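Local coordinates for minor fimbrium subunit Mfa5 (Porphyromonas gingivalis ATCC 33277, PDB 6TO1), which serves as an accessory tip subunit of the minor fimbriae, pili that mediate biofilm formation and adhesion to host cells and other bacteria, at residues R155-M160 with A192-K197; G211-A216 with I230-D235; H384-T387 with N392-A395. One frame throughout, in Å; residues are numbered along the deposited sequence.

Contact 1. Residues R155-M160 with A192-K197; sequences RFVKKM and AFLCQK
Val157 lays its CG1 methyl over both Leu194 and Cys195, bridging two helices that flank the central sheet of the von Willebrand factor type A domain, an open Rossmann-like α/β fold. Helices 143-160 and 191-199 run almost antiparallel here, at 167°, with their local axes 9.8 Å apart. The spacing leaves room for a single layer of small and medium-sized side chains, and no hydrogen bond joins the two segments. With CG1 opposite the backbone N (chi1 166°), Val157 points this branch across the gap, where it lies 3.9 Å from CD1 of Leu194. Beneath the helix pair, Val157 also touches Met130 on strand 126-133, while Leu194 reaches Ile172 and Leu174 on strand 170-177. The interface is therefore continuous with the hydrophobic layer between helices and sheet. Cys195 lies on the side where the exposed Lys158 comes in. Its SG sits 4.0 Å from Val157 CG1, and the extended chain of Lys158 brings its CE to the sulfur. The lysine thus contributes hydrocarbon to the packing while its charged end carries on past: Lys158 CE comes within 4.0 Å of Cys195 SG, whereas Lys158 NZ lies 5.0 Å from the same sulfur.

Contact 2. Residues G211-A216 with I230-D235; sequences GGLKMA and IILMSD
No ring or other flat group enters where Leu213 and Ala216 meet Ile230 and Leu232; the surfaces consist of methyl groups and branched aliphatic chains, with neither faces nor edges to stack. The setting is an α/β unit of the von Willebrand factor type A fold, in which helix 209-220 is followed by strand 227-234 and packs on it, the local directions 159° apart. Leu213 and Ala216, one helical turn from each other, face Ile230 and Leu232, alternate residues whose side chains leave the same side of the strand. Strand 227-234 is an interior strand, bonded through Ile231 to strand 126-133 and through Ile230 and Leu232 to strand 357-362. It runs on to Asp235 beside the metal site: Asp235 bonds to Ser137, a ligand of the bound magnesium, and forms a salt bridge with Arg145. The side chain of Leu232 is about 11 Å from the magnesium ion. Ile230 uses two branches. Its CG2 meets Leu213 CD2 at 4.1 Å, while CG1, turned opposite the carbonyl carbon (chi1 -62°), carries CD1 to the methyl of Ala216, 4.0 Å from that CB. Leu213 starts off along the helix flank, and its CD2 branch then bends in toward the strand, where Leu213 CD2 also reaches Leu232 CD2 at a looser 4.4 Å.

Contact 3. Residues H384-T387 with N392-A395; sequences HFFT and NLAA
Asn392 begins its contact at CB, which lies 3.5 Å from CD1 of Phe386, obliquely to the ring, and 3.3 Å from Thr387 O. CG turns opposite the carbonyl carbon (chi1 -71°), taking the amide past the phenyl group toward the Thr387 backbone. There ND2 donates a hydrogen bond of 3.0 Å to Thr387 O and also comes within 3.5 Å of Thr387 OG1. The N-H points nearly straight at the carbonyl oxygen (162°), which lies in the amide plane of Asn392, although the donor is tilted 21° from the carbonyl plane. The amide plane is steeply inclined to the ring, so the two do not stack; the side chains pass in opposite directions. On the next helix residue, Leu393 CD2 comes to the ring edge, 4.3 Å from Phe386 CE1. The pairing closes a strand-to-helix connection in the von Willebrand factor type A domain: outermost strand 385-387 is followed after two residues by short helix 390-395. Leu393 also packs on Ser152 and Phe156, which joins the connection to helix 143-160. One directed N-H bond fixes the turn of the amide while Asn392 CB packs against the phenyl group: a polar residue serves both chemistries at a surface.

Contacts 1 and 2 are buried and held by packing without hydrogen bonds, though contact 1 has an exposed lysine at its margin, whereas contact 3 lies at the surface and adds a hydrogen bond. All three lie in the same α/β domain, on or beside its six-stranded sheet. Contact 1 joins two helices on one side; contact 2 joins a helix to an interior strand from the other; contact 3 ties the outermost strand to the short helix after it. On contact 1's face of the sheet, Met160 CE meets Ile231 CD1 at 3.8 Å. Contacts 1 and 3 meet at helix 143-160, where Lys159 NZ probably bonds to Ala394 O, 2.7 Å away. Contacts 2 and 3 do not touch.

Contact 1. Residues R155-M160 with A192-K197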
ATOM      1  N   ARG A 155      28.497  -5.474  -9.141  1.00 24.60           N
ATOM      2  CA  ARG A 155      27.214  -5.559  -9.815  1.00 26.07           C
ATOM      3  C   ARG A 155      26.077  -5.722  -8.818  1.00 24.99           C
ATOM      4  O   ARG A 155      25.013  -5.117  -8.993  1.00 20.74           O
ATOM      5  CB  ARG A 155      27.230  -6.698 -10.828  1.00 26.98           C
ATOM      6  CG  ARG A 155      25.939  -6.755 -11.638  1.00 40.09           C
ATOM      7  CD  ARG A 155      25.834  -8.028 -12.483  1.00 49.53           C
ATOM      8  NE  ARG A 155      24.446  -8.290 -12.872  1.00 60.33           N
ATOM      9  CZ  ARG A 155      23.935  -8.015 -14.069  1.00 55.60           C
ATOM     10  NH1 ARG A 155      24.692  -7.464 -15.010  1.00 59.12           N
ATOM     11  NH2 ARG A 155      22.660  -8.286 -14.326  1.00 58.64           N
ATOM     12  N   PHE A 156      26.279  -6.541  -7.776  1.00 23.20           N
ATOM     13  CA  PHE A 156      25.248  -6.732  -6.761  1.00 22.04           C
ATOM     14  C   PHE A 156      24.970  -5.430  -6.011  1.00 18.15           C
ATOM     15  O   PHE A 156      23.812  -5.080  -5.751  1.00 24.33           O
ATOM     16  CB  PHE A 156      25.672  -7.821  -5.754  1.00 23.47           C
ATOM     17  CG  PHE A 156      25.910  -9.178  -6.358  1.00 22.42           C
ATOM     18  CD1 PHE A 156      25.299  -9.553  -7.543  1.00 25.75           C
ATOM     19  CD2 PHE A 156      26.736 -10.088  -5.722  1.00 24.14           C
ATOM     20  CE1 PHE A 156      25.520 -10.809  -8.081  1.00 26.35           C
ATOM     21  CE2 PHE A 156      26.960 -11.349  -6.259  1.00 24.39           C
ATOM     22  CZ  PHE A 156      26.364 -11.707  -7.443  1.00 24.29           C
ATOM     23  N   VAL A 157      26.031  -4.721  -5.610  1.00 19.64           N
ATOM     24  CA  VAL A 157      25.845  -3.448  -4.916  1.00 18.83           C
ATOM     25  C   VAL A 157      24.989  -2.510  -5.758  1.00 25.60           C
ATOM     26  O   VAL A 157      24.011  -1.929  -5.278  1.00 22.32           O
ATOM     27  CB  VAL A 157      27.205  -2.815  -4.576  1.00 24.38           C
ATOM     28  CG1 VAL A 157      27.035  -1.369  -4.186  1.00 28.67           C
ATOM     29  CG2 VAL A 157      27.891  -3.627  -3.456  1.00 26.00           C
ATOM     30  N   LYS A 158      25.344  -2.355  -7.024  1.00 24.31           N
ATOM     31  CA  LYS A 158      24.626  -1.421  -7.885  1.00 25.84           C
ATOM     32  C   LYS A 158      23.199  -1.859  -8.158  1.00 30.43           C
ATOM     33  O   LYS A 158      22.316  -1.013  -8.297  1.00 27.70           O
ATOM     34  CB  LYS A 158      25.387  -1.267  -9.194  1.00 26.20           C
ATOM     35  CG  LYS A 158      26.754  -0.639  -9.010  1.00 34.27           C
ATOM     36  CD  LYS A 158      27.523  -0.640 -10.321  1.00 39.93           C
ATOM     37  CE  LYS A 158      28.932  -0.108 -10.156  1.00 58.09           C
ATOM     38  NZ  LYS A 158      29.752  -0.382 -11.376  1.00 75.31           N
ATOM     39  N   LYS A 159      22.955  -3.166  -8.242  1.00 26.54           N
ATOM     40  CA  LYS A 159      21.606  -3.673  -8.432  1.00 23.86           C
ATOM     41  C   LYS A 159      20.731  -3.436  -7.210  1.00 27.69           C
ATOM     42  O   LYS A 159      19.545  -3.103  -7.338  1.00 25.67           O
ATOM     43  CB  LYS A 159      21.692  -5.164  -8.778  1.00 33.08           C
ATOM     44  CG  LYS A 159      20.440  -5.751  -9.337  1.00 52.79           C
ATOM     45  CD  LYS A 159      20.639  -7.232  -9.591  1.00 53.65           C
ATOM     46  CE  LYS A 159      21.187  -7.498 -10.980  1.00 55.49           C
ATOM     47  NZ  LYS A 159      21.269  -8.974 -11.215  1.00 59.14           N
ATOM     48  N   MET A 160      21.283  -3.579  -6.012  1.00 21.44           N
ATOM     49  CA  MET A 160      20.483  -3.386  -4.807  1.00 24.07           C
ATOM     50  C   MET A 160      20.384  -1.924  -4.405  1.00 24.08           C
ATOM     51  O   MET A 160      19.457  -1.567  -3.682  1.00 21.79           O
ATOM     52  CB  MET A 160      21.064  -4.269  -3.700  1.00 22.16           C
ATOM     53  CG  MET A 160      20.848  -5.775  -3.985  1.00 28.87           C
ATOM     54  SD  MET A 160      21.429  -6.745  -2.468  1.00 26.17           S
ATOM     55  CE  MET A 160      22.831  -6.767  -2.415  1.00 24.18           C
ATOM     56  N   ALA A 192      29.587   4.099  -4.352  1.00 31.99           N
ATOM     57  CA  ALA A 192      30.970   4.301  -4.784  1.00 30.14           C
ATOM     58  C   ALA A 192      31.965   3.859  -3.712  1.00 26.53           C
ATOM     59  O   ALA A 192      33.025   3.310  -4.024  1.00 29.24           O
ATOM     60  CB  ALA A 192      31.209   5.773  -5.132  1.00 37.13           C
ATOM     61  N   PHE A 193      31.656   4.133  -2.449  1.00 26.29           N
ATOM     62  CA  PHE A 193      32.484   3.676  -1.348  1.00 24.85           C
ATOM     63  C   PHE A 193      32.525   2.149  -1.306  1.00 26.15           C
ATOM     64  O   PHE A 193      33.593   1.549  -1.200  1.00 24.35           O
ATOM     65  CB  PHE A 193      31.939   4.244  -0.032  1.00 27.43           C
ATOM     66  CG  PHE A 193      32.768   3.905   1.165  1.00 26.05           C
ATOM     67  CD1 PHE A 193      33.904   4.625   1.475  1.00 33.08           C
ATOM     68  CD2 PHE A 193      32.424   2.826   1.969  1.00 28.34           C
ATOM     69  CE1 PHE A 193      34.674   4.282   2.565  1.00 38.98           C
ATOM     70  CE2 PHE A 193      33.187   2.479   3.050  1.00 25.93           C
ATOM     71  CZ  PHE A 193      34.309   3.211   3.368  1.00 35.67           C
ATOM     72  N   LEU A 194      31.361   1.509  -1.367  1.00 25.06           N
ATOM     73  CA  LEU A 194      31.325   0.054  -1.305  1.00 24.36           C
ATOM     74  C   LEU A 194      32.107  -0.563  -2.456  1.00 24.92           C
ATOM     75  O   LEU A 194      32.892  -1.499  -2.259  1.00 22.96           O
ATOM     76  CB  LEU A 194      29.864  -0.411  -1.330  1.00 20.59           C
ATOM     77  CG  LEU A 194      29.015  -0.172  -0.070  1.00 22.55           C
ATOM     78  CD1 LEU A 194      27.540  -0.371  -0.435  1.00 23.40           C
ATOM     79  CD2 LEU A 194      29.445  -1.075   1.071  1.00 25.34           C
ATOM     80  N   CYS A 195      31.940  -0.029  -3.669  1.00 24.48           N
ATOM     81  CA  CYS A 195      32.589  -0.644  -4.818  1.00 25.49           C
ATOM     82  C   CYS A 195      34.090  -0.451  -4.767  1.00 25.96           C
ATOM     83  O   CYS A 195      34.842  -1.326  -5.206  1.00 25.61           O
ATOM     84  CB  CYS A 195      32.007  -0.090  -6.116  1.00 26.58           C
ATOM     85  SG  CYS A 195      30.320  -0.694  -6.455  1.00 29.48           S
ATOM     86  N   GLN A 196      34.546   0.667  -4.208  1.00 30.45           N
ATOM     87  CA  GLN A 196      35.972   0.895  -4.046  1.00 30.58           C
ATOM     88  C   GLN A 196      36.577  -0.125  -3.089  1.00 27.82           C
ATOM     89  O   GLN A 196      37.666  -0.649  -3.338  1.00 25.44           O
ATOM     90  CB  GLN A 196      36.189   2.331  -3.565  1.00 30.86           C
ATOM     91  CG  GLN A 196      37.605   2.818  -3.688  1.00 41.80           C
ATOM     92  CD  GLN A 196      38.483   2.245  -2.602  1.00 55.42           C
ATOM     93  OE1 GLN A 196      38.140   2.312  -1.421  1.00 52.50           O
ATOM     94  NE2 GLN A 196      39.615   1.659  -2.993  1.00 53.87           N
ATOM     95  N   LYS A 197      35.870  -0.447  -2.005  1.00 23.62           N
ATOM     96  CA  LYS A 197      36.393  -1.445  -1.080  1.00 22.36           C
ATOM     97  C   LYS A 197      36.438  -2.826  -1.722  1.00 21.83           C
ATOM     98  O   LYS A 197      37.370  -3.602  -1.477  1.00 25.14           O
ATOM     99  CB  LYS A 197      35.550  -1.467   0.189  1.00 22.42           C
ATOM    100  CG  LYS A 197      35.603  -0.185   0.991  1.00 26.33           C
ATOM    101  CD  LYS A 197      36.987   0.045   1.540  1.00 29.96           C
ATOM    102  CE  LYS A 197      37.021   1.265   2.458  1.00 40.32           C
ATOM    103  NZ  LYS A 197      38.404   1.517   2.943  1.00 39.16           N
TER

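Contact 2. Residues G211-A216 with I230-D235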
ATOM      1  N   GLY A 211      34.680 -16.725  10.781  1.00 17.38           N
ATOM      2  CA  GLY A 211      34.971 -15.367  11.232  1.00 19.77           C
ATOM      3  C   GLY A 211      34.283 -14.305  10.392  1.00 14.13           C
ATOM      4  O   GLY A 211      33.775 -13.306  10.921  1.00 15.91           O
ATOM      5  N   GLY A 212      34.253 -14.500   9.071  1.00 15.57           N
ATOM      6  CA  GLY A 212      33.490 -13.607   8.226  1.00 18.44           C
ATOM      7  C   GLY A 212      32.022 -13.582   8.606  1.00 17.17           C
ATOM      8  O   GLY A 212      31.414 -12.516   8.711  1.00 17.76           O
ATOM      9  N   LEU A 213      31.441 -14.753   8.858  1.00 16.25           N
ATOM     10  CA  LEU A 213      30.038 -14.804   9.238  1.00 15.25           C
ATOM     11  C   LEU A 213      29.797 -14.205  10.619  1.00 17.81           C
ATOM     12  O   LEU A 213      28.769 -13.558  10.846  1.00 17.28           O
ATOM     13  CB  LEU A 213      29.545 -16.246   9.183  1.00 15.24           C
ATOM     14  CG  LEU A 213      29.461 -16.853   7.803  1.00 15.10           C
ATOM     15  CD1 LEU A 213      29.205 -18.343   7.854  1.00 17.03           C
ATOM     16  CD2 LEU A 213      28.358 -16.161   6.958  1.00 19.11           C
ATOM     17  N   LYS A 214      30.723 -14.419  11.565  1.00 14.12           N
ATOM     18  CA  LYS A 214      30.584 -13.825  12.887  1.00 16.15           C
ATOM     19  C   LYS A 214      30.603 -12.303  12.812  1.00 17.86           C
ATOM     20  O   LYS A 214      29.788 -11.636  13.455  1.00 17.75           O
ATOM     21  CB  LYS A 214      31.691 -14.334  13.810  1.00 17.77           C
ATOM     22  CG  LYS A 214      31.772 -13.605  15.151  1.00 15.39           C
ATOM     23  CD  LYS A 214      30.525 -13.787  15.999  1.00 16.81           C
ATOM     24  CE  LYS A 214      30.638 -13.007  17.324  1.00 19.81           C
ATOM     25  NZ  LYS A 214      29.481 -13.265  18.242  1.00 22.40           N
ATOM     26  N   MET A 215      31.508 -11.730  12.019  1.00 16.79           N
ATOM     27  CA  MET A 215      31.498 -10.276  11.868  1.00 18.05           C
ATOM     28  C   MET A 215      30.192  -9.783  11.246  1.00 17.65           C
ATOM     29  O   MET A 215      29.650  -8.742  11.653  1.00 17.38           O
ATOM     30  CB  MET A 215      32.697  -9.832  11.038  1.00 15.97           C
ATOM     31  CG  MET A 215      32.764  -8.320  10.950  1.00 22.50           C
ATOM     32  SD  MET A 215      34.239  -7.771  10.126  1.00 24.06           S
ATOM     33  CE  MET A 215      35.371  -7.810  11.529  1.00 22.99           C
ATOM     34  N   ALA A 216      29.679 -10.507  10.254  1.00 19.26           N
ATOM     35  CA  ALA A 216      28.375 -10.189   9.686  1.00 17.95           C
ATOM     36  C   ALA A 216      27.273 -10.225  10.744  1.00 18.32           C
ATOM     37  O   ALA A 216      26.385  -9.364  10.751  1.00 18.08           O
ATOM     38  CB  ALA A 216      28.067 -11.166   8.549  1.00 18.05           C
ATOM     39  N   ILE A 230      22.357 -11.975   4.704  1.00 17.87           N
ATOM     40  CA  ILE A 230      23.805 -12.133   4.602  1.00 18.64           C
ATOM     41  C   ILE A 230      24.094 -12.849   3.298  1.00 18.87           C
ATOM     42  O   ILE A 230      23.500 -13.897   3.021  1.00 18.87           O
ATOM     43  CB  ILE A 230      24.389 -12.908   5.793  1.00 15.44           C
ATOM     44  CG1 ILE A 230      24.127 -12.121   7.071  1.00 17.61           C
ATOM     45  CG2 ILE A 230      25.864 -13.224   5.566  1.00 17.31           C
ATOM     46  CD1 ILE A 230      24.460 -12.908   8.362  1.00 23.03           C
ATOM     47  N   ILE A 231      24.992 -12.280   2.495  1.00 15.58           N
ATOM     48  CA  ILE A 231      25.425 -12.889   1.241  1.00 16.27           C
ATOM     49  C   ILE A 231      26.892 -13.288   1.380  1.00 19.07           C
ATOM     50  O   ILE A 231      27.761 -12.421   1.484  1.00 20.24           O
ATOM     51  CB  ILE A 231      25.246 -11.931   0.045  1.00 18.59           C
ATOM     52  CG1 ILE A 231      23.792 -11.513  -0.116  1.00 20.71           C
ATOM     53  CG2 ILE A 231      25.816 -12.557  -1.251  1.00 18.25           C
ATOM     54  CD1 ILE A 231      23.629 -10.220  -0.998  1.00 21.12           C
ATOM     55  N   LEU A 232      27.178 -14.588   1.301  1.00 18.43           N
ATOM     56  CA  LEU A 232      28.538 -15.095   1.403  1.00 19.82           C
ATOM     57  C   LEU A 232      29.032 -15.499   0.027  1.00 16.21           C
ATOM     58  O   LEU A 232      28.414 -16.324  -0.643  1.00 17.64           O
ATOM     59  CB  LEU A 232      28.606 -16.297   2.356  1.00 16.69           C
ATOM     60  CG  LEU A 232      29.925 -17.018   2.501  1.00 16.92           C
ATOM     61  CD1 LEU A 232      30.998 -16.140   3.127  1.00 19.15           C
ATOM     62  CD2 LEU A 232      29.680 -18.304   3.329  1.00 16.83           C
ATOM     63  N   MET A 233      30.163 -14.938  -0.372  1.00 16.40           N
ATOM     64  CA  MET A 233      30.781 -15.176  -1.667  1.00 15.83           C
ATOM     65  C   MET A 233      32.116 -15.855  -1.400  1.00 18.67           C
ATOM     66  O   MET A 233      33.056 -15.220  -0.905  1.00 19.15           O
ATOM     67  CB  MET A 233      30.963 -13.850  -2.416  1.00 16.63           C
ATOM     68  CG  MET A 233      29.629 -13.232  -2.806  1.00 18.39           C
ATOM     69  SD  MET A 233      29.599 -11.433  -2.962  1.00 20.77           S
ATOM     70  CE  MET A 233      30.839 -11.206  -4.231  1.00 24.69           C
ATOM     71  N   SER A 234      32.205 -17.144  -1.699  1.00 19.28           N
ATOM     72  CA  SER A 234      33.370 -17.907  -1.278  1.00 15.80           C
ATOM     73  C   SER A 234      33.599 -19.047  -2.254  1.00 16.81           C
ATOM     74  O   SER A 234      32.673 -19.497  -2.923  1.00 18.77           O
ATOM     75  CB  SER A 234      33.170 -18.436   0.152  1.00 18.15           C
ATOM     76  OG  SER A 234      34.224 -19.326   0.493  1.00 19.40           O
ATOM     77  N   ASP A 235      34.840 -19.544  -2.314  1.00 17.81           N
ATOM     78  CA  ASP A 235      34.973 -20.776  -3.086  1.00 19.21           C
ATOM     79  C   ASP A 235      34.588 -22.006  -2.276  1.00 20.26           C
ATOM     80  O   ASP A 235      34.544 -23.102  -2.840  1.00 19.97           O
ATOM     81  CB  ASP A 235      36.369 -20.948  -3.689  1.00 21.88           C
ATOM     82  CG  ASP A 235      37.469 -21.079  -2.665  1.00 24.63           C
ATOM     83  OD1 ASP A 235      37.248 -21.633  -1.546  1.00 19.64           O
ATOM     84  OD2 ASP A 235      38.591 -20.618  -3.002  1.00 21.94           O
TER

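Contact 3. Residues H384-T387 with N392-A395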
ATOM      1  N   HIS A 384      19.035 -21.216  -1.911  1.00 20.49           N
ATOM      2  CA  HIS A 384      19.745 -19.971  -1.660  1.00 19.74           C
ATOM      3  C   HIS A 384      21.252 -20.097  -1.885  1.00 19.34           C
ATOM      4  O   HIS A 384      22.007 -19.183  -1.526  1.00 19.41           O
ATOM      5  CB  HIS A 384      19.479 -19.480  -0.235  1.00 17.58           C
ATOM      6  CG  HIS A 384      18.135 -18.855  -0.054  1.00 21.69           C
ATOM      7  ND1 HIS A 384      16.962 -19.582  -0.109  1.00 26.72           N
ATOM      8  CD2 HIS A 384      17.774 -17.576   0.181  1.00 27.91           C
ATOM      9  CE1 HIS A 384      15.941 -18.777   0.103  1.00 28.61           C
ATOM     10  NE2 HIS A 384      16.405 -17.553   0.272  1.00 25.83           N
ATOM     11  N   PHE A 385      21.697 -21.206  -2.459  1.00 18.39           N
ATOM     12  CA  PHE A 385      23.048 -21.369  -2.963  1.00 17.79           C
ATOM     13  C   PHE A 385      23.010 -21.378  -4.484  1.00 24.88           C
ATOM     14  O   PHE A 385      22.094 -21.957  -5.086  1.00 22.66           O
ATOM     15  CB  PHE A 385      23.666 -22.693  -2.473  1.00 18.71           C
ATOM     16  CG  PHE A 385      24.857 -23.114  -3.246  1.00 17.19           C
ATOM     17  CD1 PHE A 385      26.100 -22.571  -2.981  1.00 17.25           C
ATOM     18  CD2 PHE A 385      24.752 -24.061  -4.261  1.00 22.14           C
ATOM     19  CE1 PHE A 385      27.214 -22.966  -3.689  1.00 22.65           C
ATOM     20  CE2 PHE A 385      25.871 -24.441  -4.988  1.00 23.71           C
ATOM     21  CZ  PHE A 385      27.101 -23.904  -4.685  1.00 17.73           C
ATOM     22  N   PHE A 386      24.006 -20.767  -5.114  1.00 21.23           N
ATOM     23  CA  PHE A 386      24.233 -21.003  -6.533  1.00 17.17           C
ATOM     24  C   PHE A 386      25.710 -20.864  -6.864  1.00 23.56           C
ATOM     25  O   PHE A 386      26.469 -20.209  -6.149  1.00 20.83           O
ATOM     26  CB  PHE A 386      23.353 -20.084  -7.410  1.00 25.53           C
ATOM     27  CG  PHE A 386      23.577 -18.602  -7.226  1.00 24.85           C
ATOM     28  CD1 PHE A 386      24.577 -17.954  -7.930  1.00 24.41           C
ATOM     29  CD2 PHE A 386      22.753 -17.852  -6.397  1.00 25.98           C
ATOM     30  CE1 PHE A 386      24.776 -16.592  -7.792  1.00 26.98           C
ATOM     31  CE2 PHE A 386      22.955 -16.481  -6.246  1.00 28.08           C
ATOM     32  CZ  PHE A 386      23.953 -15.861  -6.964  1.00 23.13           C
ATOM     33  N   THR A 387      26.121 -21.548  -7.924  1.00 22.13           N
ATOM     34  CA  THR A 387      27.487 -21.426  -8.405  1.00 18.76           C
ATOM     35  C   THR A 387      27.621 -20.134  -9.199  1.00 22.08           C
ATOM     36  O   THR A 387      26.672 -19.671  -9.829  1.00 25.60           O
ATOM     37  CB  THR A 387      27.881 -22.611  -9.288  1.00 23.06           C
ATOM     38  OG1 THR A 387      26.940 -22.708 -10.360  1.00 29.31           O
ATOM     39  CG2 THR A 387      27.866 -23.907  -8.486  1.00 24.06           C
ATOM     40  N   ASN A 392      24.170 -17.246 -13.645  1.00 32.85           N
ATOM     41  CA  ASN A 392      23.621 -17.126 -12.300  1.00 30.28           C
ATOM     42  C   ASN A 392      23.946 -15.756 -11.715  1.00 21.47           C
ATOM     43  O   ASN A 392      23.092 -15.127 -11.079  1.00 28.15           O
ATOM     44  CB  ASN A 392      24.159 -18.244 -11.407  1.00 25.38           C
ATOM     45  CG  ASN A 392      23.589 -19.598 -11.762  1.00 30.81           C
ATOM     46  OD1 ASN A 392      22.525 -19.705 -12.367  1.00 33.50           O
ATOM     47  ND2 ASN A 392      24.294 -20.641 -11.380  1.00 28.11           N
ATOM     48  N   LEU A 393      25.176 -15.284 -11.925  1.00 26.61           N
ATOM     49  CA  LEU A 393      25.588 -13.987 -11.393  1.00 25.77           C
ATOM     50  C   LEU A 393      24.748 -12.862 -11.981  1.00 35.11           C
ATOM     51  O   LEU A 393      24.348 -11.934 -11.267  1.00 31.45           O
ATOM     52  CB  LEU A 393      27.067 -13.750 -11.686  1.00 28.26           C
ATOM     53  CG  LEU A 393      28.072 -14.690 -11.034  1.00 23.41           C
ATOM     54  CD1 LEU A 393      29.478 -14.518 -11.562  1.00 26.70           C
ATOM     55  CD2 LEU A 393      28.051 -14.488  -9.501  1.00 26.13           C
ATOM     56  N   ALA A 394      24.457 -12.929 -13.280  1.00 28.47           N
ATOM     57  CA  ALA A 394      23.724 -11.842 -13.916  1.00 35.22           C
ATOM     58  C   ALA A 394      22.303 -11.740 -13.382  1.00 35.16           C
ATOM     59  O   ALA A 394      21.751 -10.636 -13.293  1.00 39.64           O
ATOM     60  CB  ALA A 394      23.716 -12.041 -15.433  1.00 39.30           C
ATOM     61  N   ALA A 395      21.697 -12.863 -13.020  1.00 29.96           N
ATOM     62  CA  ALA A 395      20.311 -12.886 -12.595  1.00 35.06           C
ATOM     63  C   ALA A 395      20.109 -12.595 -11.112  1.00 36.81           C
ATOM     64  O   ALA A 395      18.972 -12.370 -10.695  1.00 36.56           O
ATOM     65  CB  ALA A 395      19.694 -14.251 -12.921  1.00 37.18           C
TER